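PDB 2O5F: nudix hydrolase DR_0079 from Deinococcus radiodurans, which hydrolyses nucleoside di- and triphosphates to monophosphates with magnesium as cofactor, with a marked preference for CDP and CTP. Local coordinates for residues A[37-42]-A[80-85]; A[97-102]-A[117-122]; A[66-71]-A[88-93]. One frame throughout, in Å; residues are numbered along the deposited sequence.

Contact 1. Residues A[37-42]-A[80-85]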
loop_
_atom_site.group_PDB
_atom_site.type_symbol
_atom_site.label_atom_id
_atom_site.label_comp_id
_atom_site.label_asym_id
_atom_site.label_seq_id
_atom_site.Cartn_x
_atom_site.Cartn_y
_atom_site.Cartn_z
ATOM N N VAL A 37 -1.649 -4.821 -2.117
ATOM C CA VAL A 37 -1.994 -4.524 -0.733
ATOM C C VAL A 37 -1.344 -3.181 -0.424
ATOM O O VAL A 37 -0.299 -2.838 -0.982
ATOM C CB VAL A 37 -1.462 -5.597 0.264
ATOM C CG1 VAL A 37 -2.371 -6.821 0.263
ATOM C CG2 VAL A 37 -0.039 -6.004 -0.110
ATOM N N ASN A 38 -1.986 -2.417 0.448
ATOM C CA ASN A 38 -1.483 -1.117 0.847
ATOM C C ASN A 38 -1.794 -0.991 2.328
ATOM O O ASN A 38 -2.806 -1.512 2.799
ATOM C CB ASN A 38 -2.175 0.004 0.065
ATOM C CG ASN A 38 -1.637 0.151 -1.354
ATOM O OD1 ASN A 38 -0.453 0.397 -1.553
ATOM N ND2 ASN A 38 -2.509 0.001 -2.341
ATOM N N ALA A 39 -0.914 -0.333 3.067
ATOM C CA ALA A 39 -1.149 -0.153 4.493
ATOM C C ALA A 39 -0.555 1.153 4.964
ATOM O O ALA A 39 0.390 1.675 4.376
ATOM C CB ALA A 39 -0.556 -1.314 5.286
ATOM N N PHE A 40 -1.152 1.676 6.027
ATOM C CA PHE A 40 -0.718 2.906 6.639
ATOM C C PHE A 40 -0.367 2.598 8.081
ATOM O O PHE A 40 -1.090 1.869 8.760
ATOM C CB PHE A 40 -1.838 3.946 6.613
ATOM C CG PHE A 40 -2.089 4.535 5.260
ATOM C CD1 PHE A 40 -1.163 5.393 4.683
ATOM C CD2 PHE A 40 -3.256 4.240 4.563
ATOM C CE1 PHE A 40 -1.394 5.957 3.421
ATOM C CE2 PHE A 40 -3.496 4.796 3.298
ATOM C CZ PHE A 40 -2.558 5.657 2.731
ATOM N N LEU A 41 0.756 3.136 8.527
ATOM C CA LEU A 41 1.196 2.980 9.903
ATOM C C LEU A 41 0.757 4.285 10.569
ATOM O O LEU A 41 1.222 5.359 10.187
ATOM C CB LEU A 41 2.719 2.855 9.949
ATOM C CG LEU A 41 3.372 2.777 11.333
ATOM C CD1 LEU A 41 2.991 1.460 12.001
ATOM C CD2 LEU A 41 4.886 2.874 11.193
ATOM N N ARG A 42 -0.146 4.207 11.545
ATOM C CA ARG A 42 -0.611 5.417 12.218
ATOM C C ARG A 42 -0.285 5.402 13.708
ATOM O O ARG A 42 -0.497 4.398 14.391
ATOM C CB ARG A 42 -2.124 5.597 12.035
ATOM C CG ARG A 42 -2.653 6.901 12.626
ATOM C CD ARG A 42 -4.166 6.998 12.540
ATOM N NE ARG A 42 -4.808 5.870 13.208
ATOM C CZ ARG A 42 -6.120 5.746 13.381
ATOM N NH1 ARG A 42 -6.944 6.687 12.933
ATOM N NH2 ARG A 42 -6.611 4.677 13.995
ATOM N N GLU A 80 -1.273 -12.489 3.724
ATOM C CA GLU A 80 0.075 -13.010 3.551
ATOM C C GLU A 80 0.962 -12.014 2.809
ATOM O O GLU A 80 2.138 -11.853 3.139
ATOM C CB GLU A 80 0.034 -14.348 2.808
ATOM C CG GLU A 80 -0.610 -15.464 3.622
ATOM C CD GLU A 80 -0.887 -16.711 2.806
ATOM O OE1 GLU A 80 -0.791 -16.639 1.561
ATOM O OE2 GLU A 80 -1.208 -17.757 3.413
ATOM N N ALA A 81 0.401 -11.338 1.812
ATOM C CA ALA A 81 1.177 -10.362 1.056
ATOM C C ALA A 81 1.527 -9.195 1.977
ATOM O O ALA A 81 2.627 -8.642 1.918
ATOM C CB ALA A 81 0.378 -9.868 -0.142
ATOM N N PHE A 82 0.575 -8.835 2.828
ATOM C CA PHE A 82 0.752 -7.742 3.775
ATOM C C PHE A 82 1.896 -8.084 4.721
ATOM O O PHE A 82 2.830 -7.296 4.884
ATOM C CB PHE A 82 -0.564 -7.516 4.538
ATOM C CG PHE A 82 -0.483 -6.487 5.637
ATOM C CD1 PHE A 82 0.326 -5.365 5.517
ATOM C CD2 PHE A 82 -1.249 -6.637 6.790
ATOM C CE1 PHE A 82 0.373 -4.407 6.530
ATOM C CE2 PHE A 82 -1.209 -5.688 7.806
ATOM C CZ PHE A 82 -0.394 -4.567 7.674
ATOM N N ARG A 83 1.838 -9.266 5.328
ATOM C CA ARG A 83 2.889 -9.676 6.252
ATOM C C ARG A 83 4.255 -9.672 5.571
ATOM O O ARG A 83 5.255 -9.260 6.161
ATOM C CB ARG A 83 2.607 -11.071 6.815
ATOM C CG ARG A 83 3.658 -11.517 7.818
ATOM C CD ARG A 83 3.327 -12.855 8.453
ATOM N NE ARG A 83 2.143 -12.800 9.309
ATOM C CZ ARG A 83 0.921 -13.150 8.924
ATOM N NH1 ARG A 83 0.706 -13.586 7.689
ATOM N NH2 ARG A 83 -0.089 -13.072 9.779
ATOM N N ARG A 84 4.290 -10.122 4.322
ATOM C CA ARG A 84 5.535 -10.176 3.565
ATOM C C ARG A 84 6.111 -8.796 3.256
ATOM O O ARG A 84 7.294 -8.548 3.490
ATOM C CB ARG A 84 5.315 -10.967 2.265
ATOM C CG ARG A 84 6.516 -11.004 1.326
ATOM C CD ARG A 84 6.244 -11.880 0.100
ATOM N NE ARG A 84 5.034 -11.501 -0.637
ATOM C CZ ARG A 84 4.894 -10.380 -1.340
ATOM N NH1 ARG A 84 5.886 -9.500 -1.412
ATOM N NH2 ARG A 84 3.764 -10.142 -1.990
ATOM N N GLU A 85 5.285 -7.898 2.730
ATOM C CA GLU A 85 5.749 -6.551 2.393
ATOM C C GLU A 85 6.143 -5.743 3.635
ATOM O O GLU A 85 7.109 -4.988 3.603
ATOM C CB GLU A 85 4.675 -5.790 1.611
ATOM C CG GLU A 85 4.351 -6.369 0.235
ATOM C CD GLU A 85 5.420 -6.075 -0.814
ATOM O OE1 GLU A 85 5.260 -6.523 -1.972
ATOM O OE2 GLU A 85 6.421 -5.400 -0.487
#

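Contact 2. Residues A[97-102]-A[117-122]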
loop_
_atom_site.group_PDB
_atom_site.type_symbol
_atom_site.label_atom_id
_atom_site.label_comp_id
_atom_site.label_asym_id
_atom_site.label_seq_id
_atom_site.Cartn_x
_atom_site.Cartn_y
_atom_site.Cartn_z
ATOM N N LEU A 97 2.324 -6.391 16.248
ATOM C CA LEU A 97 1.657 -5.115 16.457
ATOM C C LEU A 97 0.158 -5.245 16.225
ATOM O O LEU A 97 -0.330 -6.293 15.804
ATOM C CB LEU A 97 2.229 -4.064 15.503
ATOM C CG LEU A 97 3.747 -3.860 15.500
ATOM C CD1 LEU A 97 4.088 -2.730 14.542
ATOM C CD2 LEU A 97 4.243 -3.536 16.900
ATOM N N SER A 98 -0.570 -4.173 16.506
ATOM C CA SER A 98 -2.008 -4.165 16.298
ATOM C C SER A 98 -2.297 -3.660 14.881
ATOM O O SER A 98 -1.752 -2.638 14.464
ATOM C CB SER A 98 -2.678 -3.250 17.327
ATOM O OG SER A 98 -4.038 -3.016 16.993
ATOM N N TRP A 99 -3.134 -4.389 14.145
ATOM C CA TRP A 99 -3.509 -4.008 12.783
ATOM C C TRP A 99 -4.899 -4.519 12.437
ATOM O O TRP A 99 -5.451 -5.381 13.119
ATOM C CB TRP A 99 -2.523 -4.559 11.745
ATOM C CG TRP A 99 -2.481 -6.059 11.664
ATOM C CD1 TRP A 99 -1.710 -6.892 12.415
ATOM C CD2 TRP A 99 -3.237 -6.905 10.775
ATOM N NE1 TRP A 99 -1.929 -8.194 12.052
ATOM C CE2 TRP A 99 -2.859 -8.233 11.048
ATOM C CE3 TRP A 99 -4.191 -6.662 9.776
ATOM C CZ2 TRP A 99 -3.401 -9.330 10.362
ATOM C CZ3 TRP A 99 -4.733 -7.753 9.089
ATOM C CH2 TRP A 99 -4.331 -9.073 9.390
ATOM N N ARG A 100 -5.467 -3.988 11.365
ATOM C CA ARG A 100 -6.785 -4.424 10.951
ATOM C C ARG A 100 -7.083 -3.959 9.541
ATOM O O ARG A 100 -6.486 -2.996 9.052
ATOM C CB ARG A 100 -7.855 -3.861 11.892
ATOM C CG ARG A 100 -8.070 -2.364 11.753
ATOM C CD ARG A 100 -9.337 -1.925 12.468
ATOM N NE ARG A 100 -9.678 -0.535 12.179
ATOM C CZ ARG A 100 -8.960 0.511 12.573
ATOM N NH1 ARG A 100 -7.853 0.331 13.281
ATOM N NH2 ARG A 100 -9.350 1.740 12.257
ATOM N N PRO A 101 -7.994 -4.661 8.857
ATOM C CA PRO A 101 -8.360 -4.279 7.497
ATOM C C PRO A 101 -9.051 -2.925 7.597
ATOM O O PRO A 101 -9.982 -2.753 8.384
ATOM C CB PRO A 101 -9.323 -5.382 7.080
ATOM C CG PRO A 101 -8.808 -6.570 7.826
ATOM C CD PRO A 101 -8.540 -5.989 9.193
ATOM N N LEU A 102 -8.590 -1.960 6.816
ATOM C CA LEU A 102 -9.192 -0.639 6.854
ATOM C C LEU A 102 -10.298 -0.553 5.805
ATOM O O LEU A 102 -11.388 -0.036 6.068
ATOM C CB LEU A 102 -8.122 0.422 6.596
ATOM C CG LEU A 102 -8.409 1.859 7.034
ATOM C CD1 LEU A 102 -8.646 1.906 8.541
ATOM C CD2 LEU A 102 -7.229 2.745 6.657
ATOM N N CYS A 117 -6.674 -4.478 -0.691
ATOM C CA CYS A 117 -7.123 -4.447 0.674
ATOM C C CYS A 117 -6.149 -3.447 1.274
ATOM O O CYS A 117 -4.937 -3.516 1.020
ATOM C CB CYS A 117 -6.970 -5.795 1.367
ATOM S SG CYS A 117 -7.658 -5.774 3.033
ATOM N N VAL A 118 -6.690 -2.506 2.038
ATOM C CA VAL A 118 -5.895 -1.480 2.697
ATOM C C VAL A 118 -5.970 -1.798 4.186
ATOM O O VAL A 118 -7.048 -2.064 4.717
ATOM C CB VAL A 118 -6.469 -0.066 2.444
ATOM C CG1 VAL A 118 -5.498 0.998 2.949
ATOM C CG2 VAL A 118 -6.744 0.126 0.960
ATOM N N TYR A 119 -4.819 -1.789 4.842
ATOM C CA TYR A 119 -4.736 -2.094 6.265
ATOM C C TYR A 119 -4.224 -0.904 7.048
ATOM O O TYR A 119 -3.643 0.021 6.485
ATOM C CB TYR A 119 -3.758 -3.244 6.486
ATOM C CG TYR A 119 -4.122 -4.511 5.773
ATOM C CD1 TYR A 119 -5.042 -5.406 6.326
ATOM C CD2 TYR A 119 -3.548 -4.826 4.539
ATOM C CE1 TYR A 119 -5.375 -6.582 5.670
ATOM C CE2 TYR A 119 -3.879 -6.000 3.878
ATOM C CZ TYR A 119 -4.788 -6.871 4.447
ATOM O OH TYR A 119 -5.107 -8.040 3.794
ATOM N N GLU A 120 -4.441 -0.932 8.356
ATOM C CA GLU A 120 -3.923 0.121 9.211
ATOM C C GLU A 120 -3.116 -0.572 10.304
ATOM O O GLU A 120 -3.622 -1.460 10.990
ATOM C CB GLU A 120 -5.048 0.951 9.835
ATOM C CG GLU A 120 -4.526 2.043 10.758
ATOM C CD GLU A 120 -5.623 2.912 11.335
ATOM O OE1 GLU A 120 -6.413 2.401 12.161
ATOM O OE2 GLU A 120 -5.699 4.100 10.950
ATOM N N LEU A 121 -1.852 -0.182 10.432
ATOM C CA LEU A 121 -0.950 -0.737 11.434
ATOM C C LEU A 121 -0.825 0.336 12.515
ATOM O O LEU A 121 -0.696 1.519 12.200
ATOM C CB LEU A 121 0.423 -1.009 10.803
ATOM C CG LEU A 121 1.343 -2.088 11.385
ATOM C CD1 LEU A 121 0.722 -3.458 11.133
ATOM C CD2 LEU A 121 2.723 -2.018 10.716
ATOM N N ARG A 122 -0.879 -0.065 13.783
ATOM C CA ARG A 122 -0.768 0.895 14.882
ATOM C C ARG A 122 0.576 0.799 15.604
ATOM O O ARG A 122 0.947 -0.264 16.104
ATOM C CB ARG A 122 -1.898 0.679 15.902
ATOM C CG ARG A 122 -3.314 0.751 15.343
ATOM C CD ARG A 122 -3.523 2.014 14.521
ATOM N NE ARG A 122 -3.100 3.208 15.245
ATOM C CZ ARG A 122 -3.773 3.751 16.253
ATOM N NH1 ARG A 122 -4.914 3.208 16.659
ATOM N NH2 ARG A 122 -3.298 4.828 16.860
#

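Contact 3. Residues A[66-71]-A[88-93]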
loop_
_atom_site.group_PDB
_atom_site.type_symbol
_atom_site.label_atom_id
_atom_site.label_comp_id
_atom_site.label_asym_id
_atom_site.label_seq_id
_atom_site.Cartn_x
_atom_site.Cartn_y
_atom_site.Cartn_z
ATOM N N VAL A 66 2.623 4.969 0.294
ATOM C CA VAL A 66 1.966 4.392 1.463
ATOM C C VAL A 66 3.083 3.820 2.334
ATOM O O VAL A 66 4.199 3.575 1.856
ATOM C CB VAL A 66 1.002 3.221 1.085
ATOM C CG1 VAL A 66 -0.213 3.749 0.337
ATOM C CG2 VAL A 66 1.745 2.196 0.223
ATOM N N SER A 67 2.783 3.592 3.610
ATOM C CA SER A 67 3.766 3.036 4.541
ATOM C C SER A 67 4.294 1.684 4.062
ATOM O O SER A 67 5.500 1.427 4.103
ATOM C CB SER A 67 3.135 2.855 5.923
ATOM O OG SER A 67 2.536 4.070 6.382
ATOM N N VAL A 68 3.376 0.826 3.625
ATOM C CA VAL A 68 3.710 -0.521 3.144
ATOM C C VAL A 68 2.834 -0.819 1.932
ATOM O O VAL A 68 1.622 -0.644 1.988
ATOM C CB VAL A 68 3.377 -1.613 4.190
ATOM C CG1 VAL A 68 4.019 -2.927 3.780
ATOM C CG2 VAL A 68 3.822 -1.185 5.568
ATOM N N GLY A 69 3.433 -1.281 0.842
ATOM C CA GLY A 69 2.624 -1.586 -0.323
ATOM C C GLY A 69 3.307 -2.465 -1.346
ATOM O O GLY A 69 4.517 -2.376 -1.539
ATOM N N GLY A 70 2.531 -3.317 -2.008
ATOM C CA GLY A 70 3.110 -4.183 -3.017
ATOM C C GLY A 70 2.095 -5.125 -3.623
ATOM O O GLY A 70 0.999 -5.306 -3.088
ATOM N N ALA A 71 2.469 -5.742 -4.739
ATOM C CA ALA A 71 1.591 -6.672 -5.423
ATOM C C ALA A 71 1.480 -7.993 -4.673
ATOM O O ALA A 71 2.433 -8.439 -4.038
ATOM C CB ALA A 71 2.103 -6.920 -6.844
ATOM N N GLU A 88 9.632 -6.988 4.651
ATOM C CA GLU A 88 10.710 -6.667 3.723
ATOM C C GLU A 88 10.946 -5.169 3.522
ATOM O O GLU A 88 12.057 -4.760 3.206
ATOM C CB GLU A 88 10.479 -7.332 2.365
ATOM C CG GLU A 88 9.314 -6.778 1.581
ATOM C CD GLU A 88 9.210 -7.382 0.188
ATOM O OE1 GLU A 88 8.253 -7.037 -0.533
ATOM O OE2 GLU A 88 10.083 -8.196 -0.188
ATOM N N GLU A 89 9.915 -4.348 3.709
ATOM C CA GLU A 89 10.071 -2.910 3.528
ATOM C C GLU A 89 10.282 -2.144 4.836
ATOM O O GLU A 89 11.066 -1.196 4.881
ATOM C CB GLU A 89 8.852 -2.319 2.808
ATOM C CG GLU A 89 8.510 -2.979 1.470
ATOM C CD GLU A 89 7.305 -2.342 0.790
ATOM O OE1 GLU A 89 6.251 -2.179 1.452
ATOM O OE2 GLU A 89 7.405 -2.019 -0.415
ATOM N N LEU A 90 9.589 -2.549 5.894
ATOM C CA LEU A 90 9.695 -1.838 7.168
ATOM C C LEU A 90 10.314 -2.655 8.288
ATOM O O LEU A 90 10.483 -2.148 9.396
ATOM C CB LEU A 90 8.305 -1.373 7.621
ATOM C CG LEU A 90 7.462 -0.475 6.706
ATOM C CD1 LEU A 90 6.225 -0.010 7.485
ATOM C CD2 LEU A 90 8.266 0.742 6.250
ATOM N N ASN A 91 10.662 -3.906 7.996
ATOM C CA ASN A 91 11.227 -4.803 8.998
ATOM C C ASN A 91 10.279 -4.886 10.179
ATOM O O ASN A 91 10.702 -4.881 11.336
ATOM C CB ASN A 91 12.598 -4.316 9.475
ATOM C CG ASN A 91 13.674 -4.539 8.447
ATOM O OD1 ASN A 91 14.267 -3.592 7.931
ATOM N ND2 ASN A 91 13.927 -5.799 8.133
ATOM N N VAL A 92 8.990 -4.944 9.872
ATOM C CA VAL A 92 7.961 -5.027 10.893
ATOM C C VAL A 92 7.220 -6.357 10.821
ATOM O O VAL A 92 6.896 -6.846 9.739
ATOM C CB VAL A 92 6.930 -3.886 10.740
ATOM C CG1 VAL A 92 5.784 -4.082 11.712
ATOM C CG2 VAL A 92 7.608 -2.538 10.995
ATOM N N GLU A 93 6.968 -6.936 11.988
ATOM C CA GLU A 93 6.235 -8.186 12.110
ATOM C C GLU A 93 4.815 -7.750 12.474
ATOM O O GLU A 93 4.566 -7.348 13.611
ATOM C CB GLU A 93 6.821 -9.021 13.252
ATOM C CG GLU A 93 8.336 -9.151 13.240
ATOM C CD GLU A 93 8.834 -10.227 12.293
ATOM O OE1 GLU A 93 8.645 -10.090 11.066
ATOM O OE2 GLU A 93 9.415 -11.219 12.782
#

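Contact 1. Residues A[37-42]-A[80-85]
The backbone bond from Glu-85 N to Ala-81 O, 2.9 Å long, closes a helical turn whose two ends both rest on Val-37 of the strand. Ala-81 O also lies over the centre of one face of the Arg-84 guanidinium. The NH1 of that guanidinium makes a weak, bent bond to Glu-85 OE1 at 3.1 Å as part of a salt bridge, while Arg-84 NE pairs with Glu-76 and NH2 with Ala-71 O. Glu-85, an inferred magnesium ligand, meets the strand through its aliphatic part: CG is 4.4 Å from Val-37 CG2, and the carboxylate is carried away from the valine.

Otherwise the side chains that meet across the interface are apolar. The two methyls of Val-37 straddle the methyl of Ala-81, CG2 at 3.9 Å and CG1 at 4.1 Å from Ala-81 CB. The other meeting point is the Phe-82 ring. With CG anti to the backbone N (chi1 175°), the ring extends along the strand to Ala-39, whose CB comes to 3.5 Å from Phe-82 CE1 and approaches the ring obliquely.

The short axes cross at -58°, 8.5 Å apart; because side chains of a strand alternate, the helix meets Val-37 and Ala-39. Asn-38 and Phe-40 point to the other face, where Phe-40 packs on Leu-159, Leu-162 and Val-163 of helix 159-166. On the near face, Phe-82 stacks on Tyr-119 of strand 115-122 and meets Trp-99 edge-to-face. Helix 78-90, the helix of the Nudix box, thus packs on the mixed sheet of the Nudix fold, with helix 159-166 on its other side.

Contact 2. Residues A[97-102]-A[117-122]
Arg-100 and Glu-120 form the hydrogen-bonded pair at the middle of this antiparallel ladder, with Arg-100 N to Glu-120 O at 3.2 Å and Glu-120 N to Arg-100 O at 3.0 Å; the second bond is the straighter. Their side chains run side by side on one face of the sheet. Arg-100 NH1 reaches Glu-120 OE1 at 2.8 Å in a salt bridge, but the hydrogen bond within it is weak: it is strongly bent, 120° at the hydrogen, and the guanidinium and carboxylate planes stand 71° apart.

The other face carries the apolar contacts. Trp-99 and Leu-121 are a non-hydrogen-bonded pair, with Trp-99 CB 3.5 Å from Leu-121 CD1. Because Trp-99 CG sits between its backbone N and carbonyl carbon (chi1 64°), the indole swings along the strand towards Tyr-119, and CZ3 comes to 3.6 Å from Tyr-119 CD1. The centroids of the indole six-membered ring and the Tyr-119 ring are 5.5 Å apart, in an oblique arrangement. At the other end, away from Tyr-119, Leu-121 CD2 meets Leu-97 CD1 at 4.1 Å.

A second shell sets these groups. Glu-120 OE1 is also bridged by Arg-42, so two arginines share it, while OE2 is held by the Tyr-167 hydroxyl. Trp-99 packs on Glu-79 and Ile-94, and Tyr-119 on Tyr-78.

The two strands form the hairpin 98-105/115-122, with 98-105 outermost in the mixed sheet and 115-122 running parallel to strand 35-42 on its inner side. The Trp-99 and Leu-121 face looks to helix 78-90, while Val-118 and Leu-102 pack against helix 159-166 on the other side.

Contact 3. Residues A[66-71]-A[88-93]
Glu-89 meets Gly-69 through its carboxylate, and the side chain leaves CB with CG anti to the carbonyl carbon (chi1 -55°), then stays extended, carrying the acid from the helix to the strand. CD arrives 3.6 Å from Gly-69 O. OE1 accepts the Gly-69 N-H at 3.0 Å through its syn lone pair, on the side of the other oxygen, with an N-H...O angle of 156°, and also lies 3.3 Å from Val-68 CG1. OE2 is 3.1 Å from Gly-69 O; as both are acceptors, this is no hydrogen bond.

Such a gathering of acceptors, with Glu-85 OE2 also close to Glu-89 OE2, is consistent with a cation site. Both glutamates are inferred magnesium ligands, and they belong to the Nudix box, a loop-helix-loop motif that here runs from Gly-69 on strand 68-71 through helix 78-90. The carbonyl of Gly-69 could join them, as the equivalent glycine carbonyl does in MutT. With an alanine in place of Glu-89, the Gly-69 N-H is likely to be left without its carboxylate mate and the inferred magnesium site to lose one of its acidic ligands.

Next along the helix, Leu-90 fills the apolar side. Its CD1 presses on Val-68 CG2 at 3.3 Å, tighter than ordinary van der Waals contact, and its CG is 3.9 Å from the same methyl. The CD2 methyl lies 3.6 Å from Ser-67 O. A classic beta bulge, with Ser-67 and Val-68 set opposite the single residue Ala-39, begins the strand, while Ser-67 OG is bonded to Trp-49 O and Leu-41 N. Outside the two segments, Leu-90 packs on Arg-53 and Ile-134, and Val-68 also touches Glu-85 and Ala-86 one turn earlier in helix 78-90.

From the N terminus, strand 35-42 comes first, then strand 68-71, helix 78-90 and finally the hairpin strands 98-105 and 115-122. Contact 1 closes the loop from 37-42 to 80-85. Contact 3 opens inside that loop at 66-71 and closes beyond it at 88-93, so the two cross; both set helix 78-90 on neighbouring strands of one sheet, which are tied by Ala-39 N to Val-68 O and Val-37 N to Gly-70 O. Contact 2 follows in series and closes the shortest loop. Its inner strand lies beside 35-42, with Phe-40 O near Leu-121 N, and Val-92 links it to contact 3 through Leu-97 and Leu-121.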